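Local coordinates for protein ferredoxin--NADP reductase, apicoplast (PDB 3JQQ) that transfers electrons between ferredoxin and NADP(H) through a bound FAD in the apicoplast of the malaria parasite, and may thereby serve isoprenoid precursor synthesis, at residues T255-V259 and Q260-Y264; K234-P237 and N238-N241. The protein carries 1 engineered substitution. All blocks are in the same frame, centred on the assembly; numbering follows the deposited sequence.

Contact 1: T255-V259 and Q260-Y264. With A2P (adenosine-2'-5'-diphosphate), chain J; A2P (adenosine-2'-5'-diphosphate), chain H.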
loop_
_atom_site.group_PDB
_atom_site.type_symbol
_atom_site.label_atom_id
_atom_site.label_comp_id
_atom_site.label_asym_id
_atom_site.label_seq_id
_atom_site.Cartn_x
_atom_site.Cartn_y
_atom_site.Cartn_z
ATOM N N THR B 255 -5.813 4.972 20.279
ATOM C CA THR B 255 -6.510 5.669 19.202
ATOM C C THR B 255 -5.567 6.134 18.098
ATOM O O THR B 255 -4.396 6.423 18.344
ATOM C CB THR B 255 -7.274 6.903 19.724
ATOM O OG1 THR B 255 -7.861 7.593 18.614
ATOM C CG2 THR B 255 -6.324 7.843 20.446
ATOM N N SER B 256 -6.093 6.206 16.881
ATOM C CA SER B 256 -5.358 6.754 15.751
ATOM C C SER B 256 -6.058 8.015 15.261
ATOM O O SER B 256 -7.271 8.156 15.414
ATOM C CB SER B 256 -5.266 5.730 14.617
ATOM O OG SER B 256 -4.403 4.660 14.965
ATOM N N PHE B 257 -5.293 8.932 14.679
ATOM C CA PHE B 257 -5.864 10.174 14.163
ATOM C C PHE B 257 -5.200 10.594 12.854
ATOM O O PHE B 257 -4.072 11.088 12.844
ATOM C CB PHE B 257 -5.765 11.293 15.202
ATOM C CG PHE B 257 -6.572 12.514 14.855
ATOM C CD1 PHE B 257 -7.904 12.609 15.227
ATOM C CD2 PHE B 257 -6.000 13.563 14.154
ATOM C CE1 PHE B 257 -8.654 13.730 14.912
ATOM C CE2 PHE B 257 -6.741 14.687 13.830
ATOM C CZ PHE B 257 -8.073 14.771 14.212
ATOM N N TYR B 258 -5.914 10.395 11.753
ATOM C CA TYR B 258 -5.366 10.641 10.425
ATOM C C TYR B 258 -6.035 11.841 9.751
ATOM O O TYR B 258 -6.825 12.549 10.377
ATOM C CB TYR B 258 -5.481 9.381 9.560
ATOM C CG TYR B 258 -4.564 8.247 9.990
ATOM C CD1 TYR B 258 -3.192 8.440 10.088
ATOM C CD2 TYR B 258 -5.069 6.985 10.282
ATOM C CE1 TYR B 258 -2.347 7.413 10.476
ATOM C CE2 TYR B 258 -4.229 5.948 10.669
ATOM C CZ TYR B 258 -2.868 6.169 10.763
ATOM O OH TYR B 258 -2.022 5.148 11.144
ATOM N N VAL B 259 -5.718 12.068 8.479
ATOM C CA VAL B 259 -6.171 13.276 7.796
ATOM C C VAL B 259 -7.699 13.381 7.686
ATOM O O VAL B 259 -8.251 14.479 7.794
ATOM C CB VAL B 259 -5.487 13.466 6.412
ATOM C CG1 VAL B 259 -6.026 12.476 5.394
ATOM C CG2 VAL B 259 -5.663 14.897 5.921
ATOM N N GLN B 260 -8.378 12.250 7.489
ATOM C CA GLN B 260 -9.838 12.247 7.430
ATOM C C GLN B 260 -10.461 12.626 8.768
ATOM O O GLN B 260 -11.535 13.224 8.811
ATOM C CB GLN B 260 -10.389 10.877 7.020
ATOM C CG GLN B 260 -9.489 10.064 6.123
ATOM C CD GLN B 260 -8.457 9.287 6.905
ATOM O OE1 GLN B 260 -8.760 8.260 7.516
ATOM N NE2 GLN B 260 -7.228 9.768 6.884
ATOM N N ASP B 261 -9.801 12.249 9.853
ATOM C CA ASP B 261 -10.326 12.485 11.192
ATOM C C ASP B 261 -10.257 13.969 11.524
ATOM O O ASP B 261 -11.145 14.518 12.179
ATOM C CB ASP B 261 -9.551 11.666 12.226
ATOM C CG ASP B 261 -9.668 10.168 11.993
ATOM O OD1 ASP B 261 -8.620 9.493 11.917
ATOM O OD2 ASP B 261 -10.799 9.670 11.881
ATOM N N GLU B 262 -9.187 14.607 11.063
ATOM C CA GLU B 262 -9.020 16.043 11.198
ATOM C C GLU B 262 -10.159 16.725 10.459
ATOM O O GLU B 262 -10.786 17.661 10.969
ATOM C CB GLU B 262 -7.688 16.468 10.580
ATOM C CG GLU B 262 -6.876 17.429 11.428
ATOM C CD GLU B 262 -7.677 18.633 11.886
ATOM O OE1 GLU B 262 -7.707 18.896 13.106
ATOM O OE2 GLU B 262 -8.276 19.310 11.024
ATOM N N ILE B 263 -10.422 16.241 9.250
ATOM C CA ILE B 263 -11.495 16.767 8.426
ATOM C C ILE B 263 -12.851 16.520 9.071
ATOM O O ILE B 263 -13.723 17.394 9.049
ATOM C CB ILE B 263 -11.444 16.174 7.009
ATOM C CG1 ILE B 263 -10.163 16.607 6.300
ATOM C CG2 ILE B 263 -12.665 16.603 6.212
ATOM C CD1 ILE B 263 -9.972 15.980 4.933
ATOM N N TYR B 264 -13.032 15.340 9.659
ATOM C CA TYR B 264 -14.286 15.044 10.358
ATOM C C TYR B 264 -14.423 15.902 11.611
ATOM O O TYR B 264 -15.532 16.231 12.029
ATOM C CB TYR B 264 -14.394 13.555 10.710
ATOM C CG TYR B 264 -15.787 13.162 11.175
ATOM C CD1 TYR B 264 -16.761 12.785 10.256
ATOM C CD2 TYR B 264 -16.129 13.180 12.522
ATOM C CE1 TYR B 264 -18.036 12.432 10.670
ATOM C CE2 TYR B 264 -17.400 12.826 12.943
ATOM C CZ TYR B 264 -18.349 12.452 12.012
ATOM O OH TYR B 264 -19.615 12.099 12.427
HETATM P P1 A2P J . 1.452 6.117 9.912
HETATM O O1P A2P J . 0.440 5.608 10.908
HETATM O O2P A2P J . 1.778 5.136 8.812
HETATM O O3P A2P J . 2.655 6.781 10.540
HETATM P P2 A2P J . 3.307 6.819 3.961
HETATM O O4P A2P J . 3.007 7.487 2.641
HETATM O O5P A2P J . 3.019 5.335 3.994
HETATM O O6P A2P J . 4.631 7.220 4.565
HETATM O "O5'" A2P J . 2.216 7.444 4.967
HETATM C "C5'" A2P J . 1.860 8.821 4.869
HETATM C "C4'" A2P J . 1.021 9.212 6.078
HETATM O "O4'" A2P J . -0.283 8.627 5.974
HETATM C "C3'" A2P J . 1.632 8.695 7.372
HETATM O "O3'" A2P J . 1.516 9.718 8.366
HETATM C "C2'" A2P J . 0.763 7.519 7.763
HETATM O "O2'" A2P J . 0.697 7.334 9.175
HETATM C "C1'" A2P J . -0.573 8.009 7.230
HETATM N N9 A2P J . -1.591 6.929 7.188
HETATM C C8 A2P J . -1.385 5.621 7.438
HETATM N N7 A2P J . -2.543 4.918 7.334
HETATM C C5 A2P J . -3.518 5.795 7.021
HETATM C C6 A2P J . -4.977 5.733 6.764
HETATM N N6 A2P J . -5.649 4.560 6.822
HETATM N N1 A2P J . -5.619 6.887 6.468
HETATM C C2 A2P J . -4.969 8.062 6.402
HETATM N N3 A2P J . -3.650 8.191 6.623
HETATM C C4 A2P J . -2.885 7.116 6.932
HETATM P P1 A2P H . -9.993 1.126 6.314
HETATM O O1P A2P H . -9.788 2.464 6.976
HETATM O O2P A2P H . -9.249 0.964 5.011
HETATM O O3P A2P H . -11.431 0.671 6.260
HETATM P P2 A2P H . -7.137 -3.398 3.060
HETATM O O4P A2P H . -6.793 -2.113 2.353
HETATM O O5P A2P H . -8.461 -3.997 2.649
HETATM O O6P A2P H . -6.010 -4.400 3.126
HETATM O "O5'" A2P H . -7.364 -2.956 4.594
HETATM C "C5'" A2P H . -7.633 -3.947 5.584
HETATM C "C4'" A2P H . -7.923 -3.287 6.926
HETATM O "O4'" A2P H . -6.793 -2.513 7.354
HETATM C "C3'" A2P H . -9.102 -2.324 6.822
HETATM O "O3'" A2P H . -9.906 -2.440 7.998
HETATM C "C2'" A2P H . -8.449 -0.960 6.803
HETATM O "O2'" A2P H . -9.291 0.073 7.312
HETATM C "C1'" A2P H . -7.296 -1.231 7.748
HETATM N N9 A2P H . -6.323 -0.111 7.763
HETATM C C8 A2P H . -6.312 0.955 6.935
HETATM N N7 A2P H . -5.301 1.804 7.251
HETATM C C5 A2P H . -4.661 1.277 8.309
HETATM C C6 A2P H . -3.502 1.652 9.154
HETATM N N6 A2P H . -2.811 2.793 8.918
HETATM N N1 A2P H . -3.158 0.822 10.166
HETATM C C2 A2P H . -3.837 -0.316 10.413
HETATM N N3 A2P H . -4.888 -0.715 9.691
HETATM C C4 A2P H . -5.339 0.022 8.649
#

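Contact 2: K234-P237 and N238-N241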
loop_
_atom_site.group_PDB
_atom_site.type_symbol
_atom_site.label_atom_id
_atom_site.label_comp_id
_atom_site.label_asym_id
_atom_site.label_seq_id
_atom_site.Cartn_x
_atom_site.Cartn_y
_atom_site.Cartn_z
ATOM N N LYS B 234 3.650 31.987 2.497
ATOM C CA LYS B 234 4.248 33.288 2.802
ATOM C C LYS B 234 3.881 34.334 1.748
ATOM O O LYS B 234 3.588 35.484 2.077
ATOM C CB LYS B 234 5.772 33.148 2.910
ATOM C CG LYS B 234 6.493 34.421 3.351
ATOM C CD LYS B 234 7.996 34.194 3.469
ATOM C CE LYS B 234 8.607 33.812 2.126
ATOM N NZ LYS B 234 10.087 33.638 2.202
ATOM N N MET B 235 3.889 33.921 0.484
ATOM C CA MET B 235 3.679 34.829 -0.644
ATOM C C MET B 235 2.209 35.023 -1.019
ATOM O O MET B 235 1.830 36.071 -1.546
ATOM C CB MET B 235 4.461 34.342 -1.866
ATOM C CG MET B 235 5.875 34.891 -1.974
ATOM S SD MET B 235 5.956 36.401 -2.960
ATOM C CE MET B 235 4.961 37.513 -1.969
ATOM N N TYR B 236 1.388 34.011 -0.758
ATOM C CA TYR B 236 -0.025 34.072 -1.091
ATOM C C TYR B 236 -0.874 33.676 0.111
ATOM O O TYR B 236 -1.677 32.748 0.033
ATOM C CB TYR B 236 -0.325 33.159 -2.280
ATOM C CG TYR B 236 0.509 33.475 -3.500
ATOM C CD1 TYR B 236 0.120 34.467 -4.388
ATOM C CD2 TYR B 236 1.689 32.790 -3.756
ATOM C CE1 TYR B 236 0.880 34.767 -5.500
ATOM C CE2 TYR B 236 2.456 33.083 -4.868
ATOM C CZ TYR B 236 2.047 34.073 -5.736
ATOM O OH TYR B 236 2.803 34.373 -6.846
ATOM N N PRO B 237 -0.701 34.397 1.228
ATOM C CA PRO B 237 -1.309 34.036 2.506
ATOM C C PRO B 237 -2.833 34.097 2.489
ATOM O O PRO B 237 -3.482 33.457 3.316
ATOM C CB PRO B 237 -0.751 35.091 3.466
ATOM C CG PRO B 237 -0.452 36.257 2.596
ATOM C CD PRO B 237 0.020 35.673 1.300
ATOM N N ASN B 238 -3.396 34.862 1.561
ATOM C CA ASN B 238 -4.845 35.005 1.468
ATOM C C ASN B 238 -5.452 34.067 0.430
ATOM O O ASN B 238 -6.664 34.061 0.219
ATOM C CB ASN B 238 -5.221 36.457 1.156
ATOM C CG ASN B 238 -4.915 37.402 2.312
ATOM O OD1 ASN B 238 -4.060 38.281 2.198
ATOM N ND2 ASN B 238 -5.604 37.214 3.433
ATOM N N ASN B 239 -4.601 33.270 -0.209
ATOM C CA ASN B 239 -5.046 32.341 -1.244
ATOM C C ASN B 239 -4.768 30.877 -0.905
ATOM O O ASN B 239 -5.086 29.987 -1.693
ATOM C CB ASN B 239 -4.409 32.695 -2.591
ATOM C CG ASN B 239 -4.748 34.102 -3.045
ATOM O OD1 ASN B 239 -3.870 34.958 -3.160
ATOM N ND2 ASN B 239 -6.028 34.351 -3.296
ATOM N N ILE B 240 -4.179 30.628 0.262
ATOM C CA ILE B 240 -3.852 29.254 0.667
ATOM C C ILE B 240 -3.850 29.045 2.182
ATOM O O ILE B 240 -3.408 29.906 2.944
ATOM C CB ILE B 240 -2.492 28.806 0.092
ATOM C CG1 ILE B 240 -2.416 27.277 0.025
ATOM C CG2 ILE B 240 -1.349 29.380 0.915
ATOM C CD1 ILE B 240 -1.290 26.759 -0.850
ATOM N N ASN B 241 -4.352 27.886 2.602
ATOM C CA ASN B 241 -4.377 27.500 4.007
ATOM C C ASN B 241 -4.033 26.017 4.140
ATOM O O ASN B 241 -4.744 25.160 3.614
ATOM C CB ASN B 241 -5.756 27.782 4.612
ATOM C CG ASN B 241 -5.787 27.596 6.117
ATOM O OD1 ASN B 241 -4.790 27.814 6.803
ATOM N ND2 ASN B 241 -6.945 27.202 6.644
#

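Contact 1: T255-V259 and Q260-Y264
Tyr258 and Asp261 join across the start of helix 259-265, where Tyr258 is the N-cap and Asp261 supplies the N3 side-chain half of a capping box; the Tyr258 side chain, turned to the nucleotide, does not return the bond. Gln260, one residue before Asp261, bends at chi2 (84°), which brings its CD to 3.7 Å from N1 of the adenine of one adenosine-2'-5'-diphosphate. That adenine also covers one face of the Tyr258 ring, and the phenol OH of Tyr258 donates a hydrogen bond to the 2'-phosphate oxygen O1P at 2.5 Å, so the cap residue recognises both base and phosphate.

Asp261 follows, its OD1 accepting the Tyr258 backbone N-H through the anti lone pair at 2.9 Å in an almost straight bond (177°). Its CB sits over a face of the Phe257 ring in a CH-pi contact, 3.8 Å from the centroid. Beyond the cap, the carboxylate pairs with Lys292 and meets Ser256 of the second subunit, which would favour its charged form.

At Glu262 the backbone N bonds to Tyr258 O at 3.2 Å, opening the helical hydrogen-bond ladder. The Phe257 ring, swung there with CG anti to the backbone N (chi1 -168°), reaches Glu262 CG with CE2 at 3.6 Å, while the Glu262 carboxylate turns to Arg266. Ile263 comes last: its N-H takes the next rung to Val259 O, and its CG1 lies 3.2 Å from that same oxygen.

Contact 2: K234-P237 and N238-N241
The beta-alpha-beta unit of strand 211-217, helix 226-235 and strand 240-246 makes its return here, as a beta turn from Tyr236 to Asn239 leads off the helix end and into the strand. Asn239 N donates to Tyr236 O at 3.0 Å, although the donor stands above the carbonyl plane, 56° out of it. The backbone angles of Pro237 and Asn238 are those of a type I turn, and the proline ring suits the second position because it already holds phi near the value found here (-65°). The Asn238 side chain crosses that ring at a slant, with OD1 4.2 Å from Pro237 CG.

At the last turn position, Asn239 has CG anti to its carbonyl carbon (chi1 -59°), which lays the side chain beside Tyr236, with CB and OD1 each 4.1 Å from Tyr236 CB and OD1 near the plane of the ring, at its edge. Its amide is held by the other end, where ND2 bonds to Gly209 O, while the Tyr236 ring stacks with Phe193. Ile240 then sets CG2 at 3.5 Å from Tyr236 O, a methyl group against the carbonyl oxygen that accepts the turn bond. One carbonyl oxygen thus closes the turn by a polar bond, whereas the side chains of Tyr236 and Asn239 meet in loose van der Waals contact and are probably held as much by Phe193 and Gly209 as by each other.

How the contacts relate
Both contacts belong to the NADP-binding domain and adjoin strand 240-246, an outermost strand of the five-stranded parallel sheet in this chain. Contact 2 comes first along the chain, feeding helix 226-235 into that strand; contact 1 lies past the loop that follows it, where helix 259-265 starts, and packs on Val245 near the strand's end. Their centres are 24 Å apart and the nearest atoms about 9 Å, without touching. Their roles differ accordingly: 234-241 is a structural return away from the annotated sites, whereas 255-264 lies at the nucleotide pocket and the subunit interface. Strand 240-246 thus lies between the two along the chain.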